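Side-chain contacts in tryptophan halogenase superfamily (Brevundimonas sp. BAL3, PDB 6FRL), which catalyses flavin-dependent halogenation, probably of aromatic substrates, and prefers bromination over chlorination: residues Q32-T36 with A37-I41; C337-I340 with G341-G345. All coordinates share one frame; numbering follows the deposited sequence.

Contact 1 of 2, residues Q32-T36 with A37-I41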
loop_
_atom_site.group_PDB
_atom_site.type_symbol
_atom_site.label_atom_id
_atom_site.label_comp_id
_atom_site.label_asym_id
_atom_site.label_seq_id
_atom_site.Cartn_x
_atom_site.Cartn_y
_atom_site.Cartn_z
ATOM N N GLN B 32 -26.581 8.553 0.392
ATOM C CA GLN B 32 -26.420 7.468 1.393
ATOM C C GLN B 32 -25.494 7.863 2.558
ATOM O O GLN B 32 -25.756 7.554 3.699
ATOM C CB GLN B 32 -25.845 6.193 0.752
ATOM C CG GLN B 32 -25.541 5.051 1.740
ATOM C CD GLN B 32 -26.736 4.202 2.033
ATOM O OE1 GLN B 32 -27.840 4.711 2.280
ATOM N NE2 GLN B 32 -26.546 2.881 1.995
ATOM N N HIS B 33 -24.382 8.498 2.225
ATOM C CA HIS B 33 -23.352 8.799 3.201
ATOM C C HIS B 33 -23.790 9.882 4.202
ATOM O O HIS B 33 -23.410 9.842 5.337
ATOM C CB HIS B 33 -22.111 9.232 2.449
ATOM C CG HIS B 33 -20.895 9.351 3.293
ATOM N ND1 HIS B 33 -20.150 10.518 3.383
ATOM C CD2 HIS B 33 -20.253 8.429 4.035
ATOM C CE1 HIS B 33 -19.104 10.299 4.158
ATOM N NE2 HIS B 33 -19.149 9.043 4.573
ATOM N N PHE B 34 -24.585 10.845 3.743
ATOM C CA PHE B 34 -25.111 11.931 4.556
ATOM C C PHE B 34 -26.654 11.821 4.688
ATOM O O PHE B 34 -27.339 12.864 4.742
ATOM C CB PHE B 34 -24.782 13.285 3.878
ATOM C CG PHE B 34 -23.327 13.658 3.870
ATOM C CD1 PHE B 34 -22.703 14.076 5.036
ATOM C CD2 PHE B 34 -22.591 13.672 2.688
ATOM C CE1 PHE B 34 -21.361 14.472 5.031
ATOM C CE2 PHE B 34 -21.238 14.042 2.686
ATOM C CZ PHE B 34 -20.617 14.424 3.858
ATOM N N ARG B 35 -27.198 10.594 4.766
ATOM C CA ARG B 35 -28.664 10.354 4.667
ATOM C C ARG B 35 -29.528 11.165 5.649
ATOM O O ARG B 35 -30.467 11.843 5.226
ATOM C CB ARG B 35 -29.011 8.851 4.780
ATOM C CG ARG B 35 -30.435 8.505 4.286
ATOM C CD ARG B 35 -30.617 6.988 4.150
ATOM N NE ARG B 35 -30.147 6.399 2.896
ATOM C CZ ARG B 35 -30.771 6.501 1.724
ATOM N NH1 ARG B 35 -31.893 7.188 1.593
ATOM N NH2 ARG B 35 -30.275 5.923 0.645
ATOM N N THR B 36 -29.177 11.124 6.934
ATOM C CA THR B 36 -29.930 11.822 7.997
ATOM C C THR B 36 -29.257 13.109 8.510
ATOM O O THR B 36 -29.545 13.552 9.626
ATOM C CB THR B 36 -30.130 10.886 9.214
ATOM O OG1 THR B 36 -28.861 10.651 9.847
ATOM C CG2 THR B 36 -30.733 9.534 8.775
ATOM N N ALA B 37 -28.371 13.711 7.719
ATOM C CA ALA B 37 -27.697 14.957 8.089
ATOM C C ALA B 37 -28.392 16.101 7.394
ATOM O O ALA B 37 -29.046 15.886 6.374
ATOM C CB ALA B 37 -26.233 14.915 7.685
ATOM N N PRO B 38 -28.251 17.333 7.923
ATOM C CA PRO B 38 -28.909 18.453 7.271
ATOM C C PRO B 38 -28.014 18.924 6.153
ATOM O O PRO B 38 -27.238 19.844 6.345
ATOM C CB PRO B 38 -29.012 19.489 8.397
ATOM C CG PRO B 38 -27.836 19.224 9.262
ATOM C CD PRO B 38 -27.448 17.786 9.079
ATOM N N LEU B 39 -28.070 18.230 5.024
ATOM C CA LEU B 39 -27.239 18.543 3.876
ATOM C C LEU B 39 -28.160 18.529 2.680
ATOM O O LEU B 39 -28.757 17.484 2.381
ATOM C CB LEU B 39 -26.109 17.525 3.686
ATOM C CG LEU B 39 -25.132 17.809 2.525
ATOM C CD1 LEU B 39 -24.306 19.033 2.830
ATOM C CD2 LEU B 39 -24.187 16.666 2.233
ATOM N N LYS B 40 -28.294 19.677 2.019
ATOM C CA LYS B 40 -29.032 19.736 0.783
ATOM C C LYS B 40 -28.161 19.237 -0.361
ATOM O O LYS B 40 -26.996 19.589 -0.447
ATOM C CB LYS B 40 -29.604 21.132 0.527
ATOM C CG LYS B 40 -30.896 21.378 1.296
ATOM C CD LYS B 40 -31.534 22.708 0.915
ATOM C CE LYS B 40 -30.859 23.880 1.643
ATOM N NZ LYS B 40 -30.851 25.162 0.872
ATOM N N ILE B 41 -28.717 18.374 -1.200
ATOM C CA ILE B 41 -28.047 17.956 -2.398
ATOM C C ILE B 41 -29.007 18.190 -3.549
ATOM O O ILE B 41 -30.189 17.812 -3.490
ATOM C CB ILE B 41 -27.626 16.469 -2.328
ATOM C CG1 ILE B 41 -26.692 16.215 -1.121
ATOM C CG2 ILE B 41 -26.949 16.041 -3.634
ATOM C CD1 ILE B 41 -26.515 14.750 -0.790
#

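Contact 2 of 2, residues C337-I340 with G341-G345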
loop_
_atom_site.group_PDB
_atom_site.type_symbol
_atom_site.label_atom_id
_atom_site.label_comp_id
_atom_site.label_asym_id
_atom_site.label_seq_id
_atom_site.Cartn_x
_atom_site.Cartn_y
_atom_site.Cartn_z
ATOM N N CYS B 337 -14.819 23.840 -5.878
ATOM C CA CYS B 337 -15.261 22.982 -6.955
ATOM C C CYS B 337 -14.388 21.738 -7.014
ATOM O O CYS B 337 -13.169 21.851 -7.106
ATOM C CB CYS B 337 -15.164 23.725 -8.260
ATOM S SG CYS B 337 -15.774 22.758 -9.630
ATOM N N VAL B 338 -15.023 20.561 -6.969
ATOM C CA VAL B 338 -14.355 19.263 -7.185
ATOM C C VAL B 338 -14.840 18.755 -8.507
ATOM O O VAL B 338 -16.053 18.734 -8.734
ATOM C CB VAL B 338 -14.756 18.220 -6.135
ATOM C CG1 VAL B 338 -14.001 16.922 -6.336
ATOM C CG2 VAL B 338 -14.482 18.763 -4.757
ATOM N N ALA B 339 -13.915 18.320 -9.367
ATOM C CA ALA B 339 -14.294 17.776 -10.665
ATOM C C ALA B 339 -14.350 16.247 -10.629
ATOM O O ALA B 339 -13.367 15.600 -10.241
ATOM C CB ALA B 339 -13.311 18.247 -11.705
ATOM N N ILE B 340 -15.478 15.676 -11.054
ATOM C CA ILE B 340 -15.680 14.208 -11.102
ATOM C C ILE B 340 -16.054 13.732 -12.519
ATOM O O ILE B 340 -16.954 14.302 -13.140
ATOM C CB ILE B 340 -16.804 13.783 -10.125
ATOM C CG1 ILE B 340 -16.490 14.201 -8.677
ATOM C CG2 ILE B 340 -17.075 12.271 -10.188
ATOM C CD1 ILE B 340 -15.396 13.394 -8.007
ATOM N N GLY B 341 -15.412 12.660 -12.996
ATOM C CA GLY B 341 -15.623 12.165 -14.367
ATOM C C GLY B 341 -14.815 12.931 -15.417
ATOM O O GLY B 341 -13.753 13.445 -15.098
ATOM N N LEU B 342 -15.344 13.044 -16.646
ATOM C CA LEU B 342 -14.649 13.658 -17.811
ATOM C C LEU B 342 -14.126 15.084 -17.623
ATOM O O LEU B 342 -13.098 15.453 -18.227
ATOM C CB LEU B 342 -15.501 13.633 -19.072
ATOM C CG LEU B 342 -15.850 12.352 -19.821
ATOM C CD1 LEU B 342 -16.643 12.652 -21.111
ATOM C CD2 LEU B 342 -14.576 11.619 -20.150
ATOM N N SER B 343 -14.799 15.863 -16.785
ATOM C CA SER B 343 -14.317 17.189 -16.423
ATOM C C SER B 343 -12.953 17.165 -15.750
ATOM O O SER B 343 -12.251 18.172 -15.797
ATOM C CB SER B 343 -15.316 17.907 -15.497
ATOM O OG SER B 343 -15.476 17.254 -14.250
ATOM N N SER B 344 -12.583 16.048 -15.125
ATOM C CA SER B 344 -11.254 15.901 -14.455
ATOM C C SER B 344 -10.183 15.225 -15.341
ATOM O O SER B 344 -9.014 15.183 -14.966
ATOM C CB SER B 344 -11.397 15.102 -13.149
ATOM O OG SER B 344 -11.726 13.749 -13.450
ATOM N N GLY B 345 -10.583 14.694 -16.497
ATOM C CA GLY B 345 -9.603 14.113 -17.439
ATOM C C GLY B 345 -10.154 12.964 -18.248
ATOM O O GLY B 345 -11.326 12.615 -18.137
HETATM O O HOH W 1 -17.514 15.134 -15.584
#

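Contact 1 of 2, residues Q32-T36 with A37-I41
Phe34, Ala37 and Leu39 meet where helix 20-33 turns back into strand 40-45, in the crossover of a beta-alpha-beta unit. Leaving helical geometry at Phe34, the chain makes a type I beta turn from Phe34 to Ala37, closed by a backbone hydrogen bond from Ala37 N to Phe34 O (3.3 Å, N-H...O 164°). Ala37 brings its CB near the plane of the phenyl ring, at its edge, 4.4 Å from Phe34 CB. An inverse gamma turn centred on Pro38 then swings Leu39 back toward the aromatic side chain. With CG anti to the backbone N (chi1 -177°), Leu39 carries its CD2 methyl over one ring face, displaced toward the rim, and lies 3.4 Å from Phe34 CD2. The methyl stands 3.8 Å from the ring centroid, a CH-pi contact. On the opposite face, His33 ND1 lies 3.8 Å above the ring plane, again offset to the rim. Beyond the turn, Phe369 adds a second ring inclined to that of Phe34, and Pro466 and Ala470 of the second subunit pack on Phe34 and Ala37, respectively.

On the helix side, the exposed Arg35 grips Gln32 OE1 side-on with two nitrogens, NE at 2.9 Å and NH2 at 3.2 Å, the oxygen lying in the guanidinium plane. With an alanine in place of Phe34 the ring is gone, and Leu39 CD2 would probably lose its aromatic surface while a gap opened between the turn and Pro466 of the second subunit. The division is chemical: apolar groups meet round the Phe34 ring by dispersion and CH-pi contact, one backbone bond closes the turn, and the exposed guanidinium is paired with an amide oxygen.

Contact 2 of 2, residues C337-I340 with G341-G345
Ser343 and Ser344 both set OG between the backbone N and the carbonyl carbon (chi1 64° and 68°), and from these positions they meet Ala339 by different atoms: Ser343 OG comes to 3.5 Å from Ala339 CB, whereas Ser344 offers its CB, 3.5 Å from Ala339 O. The setting is the end of strand 337-339 in the Rossmann-type sheet, where the chain curls into a single helix-like turn at 342-344. Gly341 begins the curl with a positive phi, and a side chain on it would run into Ile340 O. Its own carbonyl oxygen then takes two bonds from one residue, from Ser344 OG (2.6 Å) and from Ser344 N (2.9 Å). The hydroxyl arrives in the carbonyl plane, at a C=O...OG angle of 152°. Ser344 thus closes the turn through its backbone N, and the second bond, from OG, holds its side chain in rotation. Ser343 OG finds its hydrogen-bond partner in Asp222 O, on neighbouring strand 219-222, tying the turn to the sheet. The side chain of Ile340 packs on Val221 and Cys223, though its CG2 still lies 3.3 Å from Gly341 N. At exposed Leu342, the backbone N hydrogen-bonds to a tartaric acid molecule, probably from the crystallisation liquor. A water bridges the residue after the strand to the turn, donating to Ile340 O at 2.6 Å and accepting from Ser343 N at 3.1 Å.

Contacts 1 and 2 sit at different places on one mixed sheet, their centres 22 Å apart and their nearest atoms about 11 Å apart, without touching. Contact 1 comes first along the chain, leading from helix 20-33 into strand 40-45; contact 2 follows much later, at the end of strand 337-339. Strands 13-17 and 219-222 lie between those two strands in the sheet. The sheet is thus assembled from distant parts of the sequence; its Rossmann-type architecture is consistent with a flavin-dependent enzyme. Contact 1 is a surface turn that also meets the second subunit, whereas contact 2 is partly buried and touched by no other protein chain.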